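Local structure of DUF1904 domain-containing protein (Sebaldella termitidis, 4M1A) at residues His3-Gly8 and Glu39-Thr44; Arg7-Glu12 and Gly54-Glu59; Asp23-Ile28 and Ala74-Glu79. The protein is of unknown function but forms a trimer and belongs to the DUF1904 family of the MIF (tautomerase-like) clan. One frame throughout, in Å; residues are numbered along the deposited sequence.

Interaction 1. Residues His3-Gly8 and Glu39-Thr44; sequences HIRVRG and EYVETT
The guanidinium of R5 and the carboxylate of E39, on paired parallel strands 3-7 and 39-41 of the alpha/beta fold's mixed sheet, lie side by side with their planes 75° apart, OE2 of E39 meeting NE of R5 obliquely in a weak, long salt bridge (3.4 Å). The R5 chain runs extended from CG to NE (chi3 -180°), which carries NE alongside that carboxylate. One water sits in plane at the guanidinium edge, taking a bond from NH2 of R5 and giving one to OE2 of E39. The R7 guanidinium has CG1 of V41 over one face, toward the rim, and CG2 of T43 obliquely at NH1. Three backbone bonds join the strands: E39 N to I4 O, V6 N to E39 O (2.8 Å) and V41 N to V6 O. R5 and E39 project from one face, V6 and Y40 from the other, where helix 11-17 covers them. Across the trimer, R5 NH1 bridges to E59 of the second subunit, whose R7 and T43 give E39 OE1 a salt bridge and a hydrogen bond; R7 NH1 and T43 OG1 reach E39 of the third likewise. Where strand 39-41 ends, a water accepts from G8 N and donates to V41 O (2.7 Å) and T43 OG1.

Interaction 2. Residues Arg7-Glu12 and Gly54-Glu59; sequences RGAEKE and GLVFIE
NH2 of R7 donates to OE1 of E59 in a salt bridge of 2.8 Å, meeting the oxygen on its syn side but 33° out of the carboxylate plane. Alongside, R7 and F57 form a hydrogen-bonded antiparallel pair, the central strand 3-7 of the mixed sheet against strand 56-62: R7 N reaches F57 O at 3.0 Å, and F57 N returns a bond to R7 O. The aliphatic part of R7 runs beside F57, its CG 3.5 Å from F57 CB, with guanidinium and ring planes 81° apart. R7 CG lies between its own backbone N and carbonyl carbon (chi1 64°), and a bend at chi3 carries the guanidinium to E59. A water accepts from R7 NE in the guanidinium plane. Further out, the third subunit supplies E39 to R7 NH1, R5 to OE2 of E59, and H3 edge-to-face to the F57 ring. A methionine in place of R7 would probably leave OE1 of E59, and E39 of the third subunit, without this cationic partner. Past the pair the chain turns at G8, where a side chain would clash with L55 O; instead, G8 CA approaches L55 O at 3.3 Å in a CA-H...O contact.

Interaction 3. Residues Asp23-Ile28 and Ala74-Glu79; sequences DELGII and AALFTE
L76 has the most surface buried here, followed by L25 and F77, and these three carry the packing of helix 21-29 against helix 67-82. With CG anti to the backbone N (chi1 -180°), L76 extends toward the other helix, and its CD2 comes to 4.1 Å from CD2 of L25 and 4.2 Å from CD1 of I28. L25 and F77 cross at about a right angle. Both methyls of L25 meet the far end of the ring: L25 CD1 lies in the ring plane at its edge, 3.8 Å from F77 CZ, whereas L25 CD2 approaches F77 CE1 obliquely at 3.8 Å. The two short helical segments run roughly antiparallel, 159° between their directions, with their axes 11.7 Å apart, so long side chains span the separation. Outside the segments, L25 also rests on I73 and F36, and F77 meets F17 edge-to-face and packs on I58 and V60 of strand 56-62, which joins the helix pair to the sheet. No hydrogen bond or salt bridge crosses between the segments; the contact therefore probably depends on apolar burial and shape, with little of the directional control that polar bonds would impose.

Interactions 1 and 2 are buried and share R7 and G8: strand 3-7 is paired on one flank with strand 37-47, in parallel, and on the other with strand 56-62, antiparallel. Their centres lie about 6 Å apart, and a probable hydrogen bond from E59 N to R5 O joins them. Both combine backbone bonding with charged side chains that continue into neighbouring subunits. Interaction 3, centred about 17 Å from either, is only partly buried and joins two helices mainly through apolar side chains. F77 links it to the sheet, packing on I4 of interaction 1 and I58 of interaction 2. In these three contacts the charged groups lie at subunit interfaces, and the apolar packing lies between the helices.

Interaction 1. Residues His3-Gly8 and Glu39-Thr44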
# COMPACT_ATOMS: atom_id res chain seq x y z
N HIS A 3 5.38 -6.34 -9.22
CA HIS A 3 4.99 -4.93 -9.11
C HIS A 3 5.88 -4.20 -8.15
O HIS A 3 5.91 -4.53 -6.96
CB HIS A 3 3.53 -4.81 -8.68
CG HIS A 3 2.61 -5.60 -9.52
ND1 HIS A 3 2.30 -5.25 -10.82
CD2 HIS A 3 2.00 -6.78 -9.29
CE1 HIS A 3 1.53 -6.19 -11.35
NE2 HIS A 3 1.32 -7.12 -10.43
N ILE A 4 6.65 -3.23 -8.65
CA ILE A 4 7.64 -2.55 -7.84
C ILE A 4 7.06 -1.16 -7.58
O ILE A 4 6.62 -0.45 -8.56
CB ILE A 4 8.97 -2.34 -8.63
CG1 ILE A 4 9.68 -3.65 -9.06
CG2 ILE A 4 9.97 -1.57 -7.84
CD1 ILE A 4 9.19 -4.93 -8.71
N ARG A 5 7.09 -0.70 -6.31
CA ARG A 5 6.66 0.61 -5.95
C ARG A 5 7.68 1.34 -5.18
O ARG A 5 8.24 0.79 -4.23
CB ARG A 5 5.40 0.55 -5.06
CG ARG A 5 4.29 -0.17 -5.76
CD ARG A 5 3.17 -0.43 -4.80
NE ARG A 5 2.10 -1.14 -5.50
CZ ARG A 5 1.03 -1.69 -4.90
NH1 ARG A 5 0.86 -1.59 -3.58
NH2 ARG A 5 0.14 -2.26 -5.67
N VAL A 6 7.89 2.60 -5.55
CA VAL A 6 8.92 3.41 -4.92
C VAL A 6 8.29 4.65 -4.32
O VAL A 6 7.57 5.39 -4.99
CB VAL A 6 10.04 3.83 -5.94
CG1 VAL A 6 11.12 4.58 -5.21
CG2 VAL A 6 10.70 2.63 -6.64
N ARG A 7 8.64 4.92 -3.07
CA ARG A 7 8.27 6.14 -2.40
C ARG A 7 9.46 6.77 -1.78
O ARG A 7 10.51 6.12 -1.59
CB ARG A 7 7.26 5.89 -1.29
CG ARG A 7 7.71 5.04 -0.13
CD ARG A 7 6.54 4.68 0.78
NE ARG A 7 5.74 3.66 0.13
CZ ARG A 7 4.44 3.59 0.23
NH1 ARG A 7 3.85 4.48 1.00
NH2 ARG A 7 3.73 2.67 -0.46
N GLY A 8 9.35 8.05 -1.47
CA GLY A 8 10.48 8.76 -0.87
C GLY A 8 11.49 9.35 -1.87
O GLY A 8 12.48 9.93 -1.48
N GLU A 39 6.12 1.80 -10.22
CA GLU A 39 5.40 3.04 -9.87
C GLU A 39 6.17 3.92 -8.97
O GLU A 39 6.84 3.45 -8.03
CB GLU A 39 4.16 2.67 -9.08
CG GLU A 39 3.19 1.91 -9.82
CD GLU A 39 2.12 1.34 -8.88
OE1 GLU A 39 1.29 2.17 -8.39
OE2 GLU A 39 2.12 0.09 -8.65
N TYR A 40 6.04 5.20 -9.17
CA TYR A 40 6.26 6.22 -8.17
C TYR A 40 4.95 6.35 -7.36
O TYR A 40 3.88 6.48 -7.97
CB TYR A 40 6.55 7.56 -8.88
CG TYR A 40 6.41 8.78 -8.02
CD1 TYR A 40 7.45 9.23 -7.26
CD2 TYR A 40 5.22 9.52 -7.97
CE1 TYR A 40 7.33 10.36 -6.47
CE2 TYR A 40 5.10 10.66 -7.15
CZ TYR A 40 6.16 11.11 -6.48
OH TYR A 40 6.09 12.24 -5.69
N VAL A 41 5.04 6.32 -6.05
CA VAL A 41 3.88 6.48 -5.16
C VAL A 41 3.97 7.88 -4.52
O VAL A 41 5.00 8.20 -3.94
CB VAL A 41 3.81 5.41 -4.05
CG1 VAL A 41 2.49 5.58 -3.33
CG2 VAL A 41 3.93 4.03 -4.71
N GLU A 42 2.92 8.67 -4.62
CA GLU A 42 2.89 10.02 -4.12
C GLU A 42 2.58 9.99 -2.62
O GLU A 42 1.44 9.67 -2.14
CB GLU A 42 1.87 10.82 -4.84
CG GLU A 42 1.78 12.26 -4.34
CD GLU A 42 3.08 12.99 -4.50
OE1 GLU A 42 3.52 13.05 -5.67
OE2 GLU A 42 3.64 13.44 -3.47
N THR A 43 3.63 10.29 -1.90
CA THR A 43 3.57 10.37 -0.42
C THR A 43 4.48 11.46 0.08
O THR A 43 5.38 11.93 -0.64
CB THR A 43 3.89 9.04 0.37
OG1 THR A 43 5.30 8.85 0.55
CG2 THR A 43 3.29 7.82 -0.25
N THR A 44 4.24 11.87 1.31
CA THR A 44 5.11 12.86 2.02
C THR A 44 5.51 12.32 3.37
O THR A 44 4.63 11.96 4.13
CB THR A 44 4.43 14.24 2.13
OG1 THR A 44 4.04 14.74 0.82
CG2 THR A 44 5.40 15.26 2.75
O HOH W 1 4.05 -1.38 -9.78
O HOH W 2 0.94 -2.23 -8.56
O HOH W 3 6.87 9.25 -2.22

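Interaction 2. Residues Arg7-Glu12 and Gly54-Glu59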
# COMPACT_ATOMS: atom_id res chain seq x y z
N ARG A 7 8.64 4.92 -3.07
CA ARG A 7 8.27 6.14 -2.40
C ARG A 7 9.46 6.77 -1.78
O ARG A 7 10.51 6.12 -1.59
CB ARG A 7 7.26 5.89 -1.29
CG ARG A 7 7.71 5.04 -0.13
CD ARG A 7 6.54 4.68 0.78
NE ARG A 7 5.74 3.66 0.13
CZ ARG A 7 4.44 3.59 0.23
NH1 ARG A 7 3.85 4.48 1.00
NH2 ARG A 7 3.73 2.67 -0.46
N GLY A 8 9.35 8.05 -1.47
CA GLY A 8 10.48 8.76 -0.87
C GLY A 8 11.49 9.35 -1.87
O GLY A 8 12.48 9.93 -1.48
N ALA A 9 11.33 9.11 -3.16
CA ALA A 9 12.27 9.61 -4.17
C ALA A 9 11.53 10.51 -5.10
O ALA A 9 10.35 10.34 -5.33
CB ALA A 9 12.88 8.40 -4.98
N GLU A 10 12.26 11.39 -5.77
CA GLU A 10 11.68 12.23 -6.84
C GLU A 10 11.16 11.39 -7.97
O GLU A 10 11.79 10.41 -8.37
CB GLU A 10 12.79 13.19 -7.35
CG GLU A 10 13.11 14.34 -6.41
CD GLU A 10 14.51 14.28 -5.82
OE1 GLU A 10 14.86 13.25 -5.18
OE2 GLU A 10 15.26 15.28 -5.98
N LYS A 11 10.02 11.81 -8.53
CA LYS A 11 9.35 11.10 -9.61
C LYS A 11 10.27 10.85 -10.80
O LYS A 11 10.28 9.76 -11.39
CB LYS A 11 8.13 11.88 -10.00
CG LYS A 11 7.26 11.23 -11.03
CD LYS A 11 6.03 12.10 -11.44
CE LYS A 11 4.97 12.13 -10.36
NZ LYS A 11 4.00 13.29 -10.38
N GLU A 12 11.03 11.87 -11.19
CA GLU A 12 11.93 11.67 -12.34
C GLU A 12 13.03 10.66 -12.06
O GLU A 12 13.42 9.98 -13.04
CB GLU A 12 12.55 13.02 -12.75
CG GLU A 12 13.58 12.94 -13.87
CD GLU A 12 14.34 14.30 -13.93
OE1 GLU A 12 13.65 15.33 -13.72
OE2 GLU A 12 15.59 14.33 -14.07
N GLY A 54 12.72 11.49 4.75
CA GLY A 54 12.31 10.10 4.81
C GLY A 54 13.48 9.23 4.30
O GLY A 54 14.68 9.53 4.54
N LEU A 55 13.15 8.16 3.56
CA LEU A 55 14.18 7.32 3.01
C LEU A 55 13.69 6.95 1.62
O LEU A 55 12.59 7.33 1.28
CB LEU A 55 14.37 6.15 3.94
CG LEU A 55 13.36 5.01 4.14
CD1 LEU A 55 13.66 4.42 5.51
CD2 LEU A 55 11.91 5.43 4.13
N VAL A 56 14.41 6.13 0.86
CA VAL A 56 13.85 5.56 -0.38
C VAL A 56 13.30 4.20 0.05
O VAL A 56 14.03 3.39 0.65
CB VAL A 56 14.87 5.42 -1.47
CG1 VAL A 56 14.20 4.73 -2.64
CG2 VAL A 56 15.36 6.83 -1.82
N PHE A 57 11.99 4.03 -0.07
CA PHE A 57 11.30 2.81 0.36
C PHE A 57 10.66 2.11 -0.85
O PHE A 57 9.81 2.68 -1.54
CB PHE A 57 10.25 3.14 1.44
CG PHE A 57 9.65 1.94 2.10
CD1 PHE A 57 8.67 1.21 1.51
CD2 PHE A 57 10.01 1.59 3.41
CE1 PHE A 57 8.13 0.09 2.11
CE2 PHE A 57 9.40 0.50 4.04
CZ PHE A 57 8.47 -0.23 3.38
N ILE A 58 11.08 0.87 -1.09
CA ILE A 58 10.72 0.11 -2.23
C ILE A 58 9.98 -1.13 -1.82
O ILE A 58 10.47 -1.92 -0.96
CB ILE A 58 11.94 -0.27 -3.11
CG1 ILE A 58 12.69 0.97 -3.45
CG2 ILE A 58 11.49 -1.03 -4.40
CD1 ILE A 58 14.09 0.70 -4.03
N GLU A 59 8.78 -1.30 -2.39
CA GLU A 59 8.00 -2.53 -2.19
C GLU A 59 8.06 -3.35 -3.46
O GLU A 59 7.97 -2.79 -4.56
CB GLU A 59 6.54 -2.18 -1.86
CG GLU A 59 6.38 -1.43 -0.59
CD GLU A 59 5.07 -0.63 -0.39
OE1 GLU A 59 4.63 0.12 -1.35
OE2 GLU A 59 4.60 -0.69 0.81
O HOH W 4 6.77 1.86 -1.76

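Interaction 3. Residues Asp23-Ile28 and Ala74-Glu79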
# COMPACT_ATOMS: atom_id res chain seq x y z
N ASP A 23 14.52 -5.77 -17.87
CA ASP A 23 15.47 -6.80 -18.43
C ASP A 23 16.26 -7.44 -17.35
O ASP A 23 16.37 -8.67 -17.26
CB ASP A 23 16.49 -6.13 -19.37
CG ASP A 23 15.85 -5.38 -20.50
OD1 ASP A 23 14.81 -5.92 -21.00
OD2 ASP A 23 16.45 -4.27 -20.89
N GLU A 24 16.92 -6.64 -16.51
CA GLU A 24 17.75 -7.21 -15.47
C GLU A 24 16.96 -7.99 -14.49
O GLU A 24 17.32 -9.08 -14.03
CB GLU A 24 18.46 -6.08 -14.68
CG GLU A 24 19.19 -6.59 -13.43
CD GLU A 24 20.49 -7.40 -13.69
OE1 GLU A 24 20.70 -7.99 -14.78
OE2 GLU A 24 21.25 -7.48 -12.73
N LEU A 25 15.78 -7.45 -14.16
CA LEU A 25 14.95 -8.18 -13.14
C LEU A 25 14.42 -9.51 -13.66
O LEU A 25 14.39 -10.50 -12.90
CB LEU A 25 13.82 -7.27 -12.62
CG LEU A 25 14.29 -6.09 -11.79
CD1 LEU A 25 13.08 -5.24 -11.33
CD2 LEU A 25 15.06 -6.56 -10.56
N GLY A 26 14.00 -9.50 -14.89
CA GLY A 26 13.54 -10.69 -15.59
C GLY A 26 14.59 -11.78 -15.61
O GLY A 26 14.29 -12.99 -15.42
N ILE A 27 15.85 -11.36 -15.79
CA ILE A 27 16.94 -12.34 -15.77
C ILE A 27 17.13 -12.95 -14.37
O ILE A 27 17.28 -14.18 -14.20
CB ILE A 27 18.29 -11.69 -16.24
CG1 ILE A 27 18.25 -11.16 -17.66
CG2 ILE A 27 19.43 -12.63 -15.94
CD1 ILE A 27 18.07 -12.16 -18.77
N ILE A 28 17.15 -12.11 -13.33
CA ILE A 28 17.34 -12.55 -11.97
C ILE A 28 16.14 -13.40 -11.51
O ILE A 28 16.30 -14.45 -10.90
CB ILE A 28 17.48 -11.36 -11.02
CG1 ILE A 28 18.79 -10.56 -11.29
CG2 ILE A 28 17.42 -11.80 -9.58
CD1 ILE A 28 18.90 -9.24 -10.54
N ALA A 74 17.51 -7.06 -4.03
CA ALA A 74 17.85 -6.08 -3.06
C ALA A 74 19.21 -5.39 -3.29
O ALA A 74 19.36 -4.17 -3.07
CB ALA A 74 17.82 -6.68 -1.68
N ALA A 75 20.22 -6.19 -3.63
CA ALA A 75 21.56 -5.61 -3.87
C ALA A 75 21.53 -4.65 -5.06
O ALA A 75 22.09 -3.57 -4.99
CB ALA A 75 22.59 -6.76 -4.06
N LEU A 76 20.86 -5.05 -6.12
CA LEU A 76 20.75 -4.28 -7.36
C LEU A 76 20.06 -2.93 -7.07
O LEU A 76 20.55 -1.87 -7.42
CB LEU A 76 19.98 -5.03 -8.38
CG LEU A 76 19.82 -4.29 -9.74
CD1 LEU A 76 21.15 -3.96 -10.43
CD2 LEU A 76 18.87 -5.04 -10.66
N PHE A 77 18.93 -3.01 -6.38
CA PHE A 77 18.19 -1.78 -6.09
C PHE A 77 19.00 -0.85 -5.22
O PHE A 77 19.00 0.39 -5.47
CB PHE A 77 16.83 -2.13 -5.43
CG PHE A 77 15.76 -2.67 -6.33
CD1 PHE A 77 15.92 -2.94 -7.66
CD2 PHE A 77 14.49 -3.01 -5.77
CE1 PHE A 77 14.87 -3.42 -8.44
CE2 PHE A 77 13.50 -3.50 -6.54
CZ PHE A 77 13.66 -3.74 -7.87
N THR A 78 19.70 -1.37 -4.23
CA THR A 78 20.45 -0.60 -3.30
C THR A 78 21.61 0.08 -3.99
O THR A 78 21.78 1.27 -3.85
CB THR A 78 20.92 -1.40 -2.11
OG1 THR A 78 19.74 -2.01 -1.50
CG2 THR A 78 21.64 -0.57 -1.08
N GLU A 79 22.31 -0.69 -4.79
CA GLU A 79 23.45 -0.14 -5.58
C GLU A 79 23.03 0.97 -6.53
O GLU A 79 23.71 2.01 -6.59
CB GLU A 79 24.13 -1.27 -6.37
CG GLU A 79 25.01 -2.13 -5.50
CD GLU A 79 25.62 -3.33 -6.27
OE1 GLU A 79 25.24 -3.61 -7.45
OE2 GLU A 79 26.51 -3.99 -5.67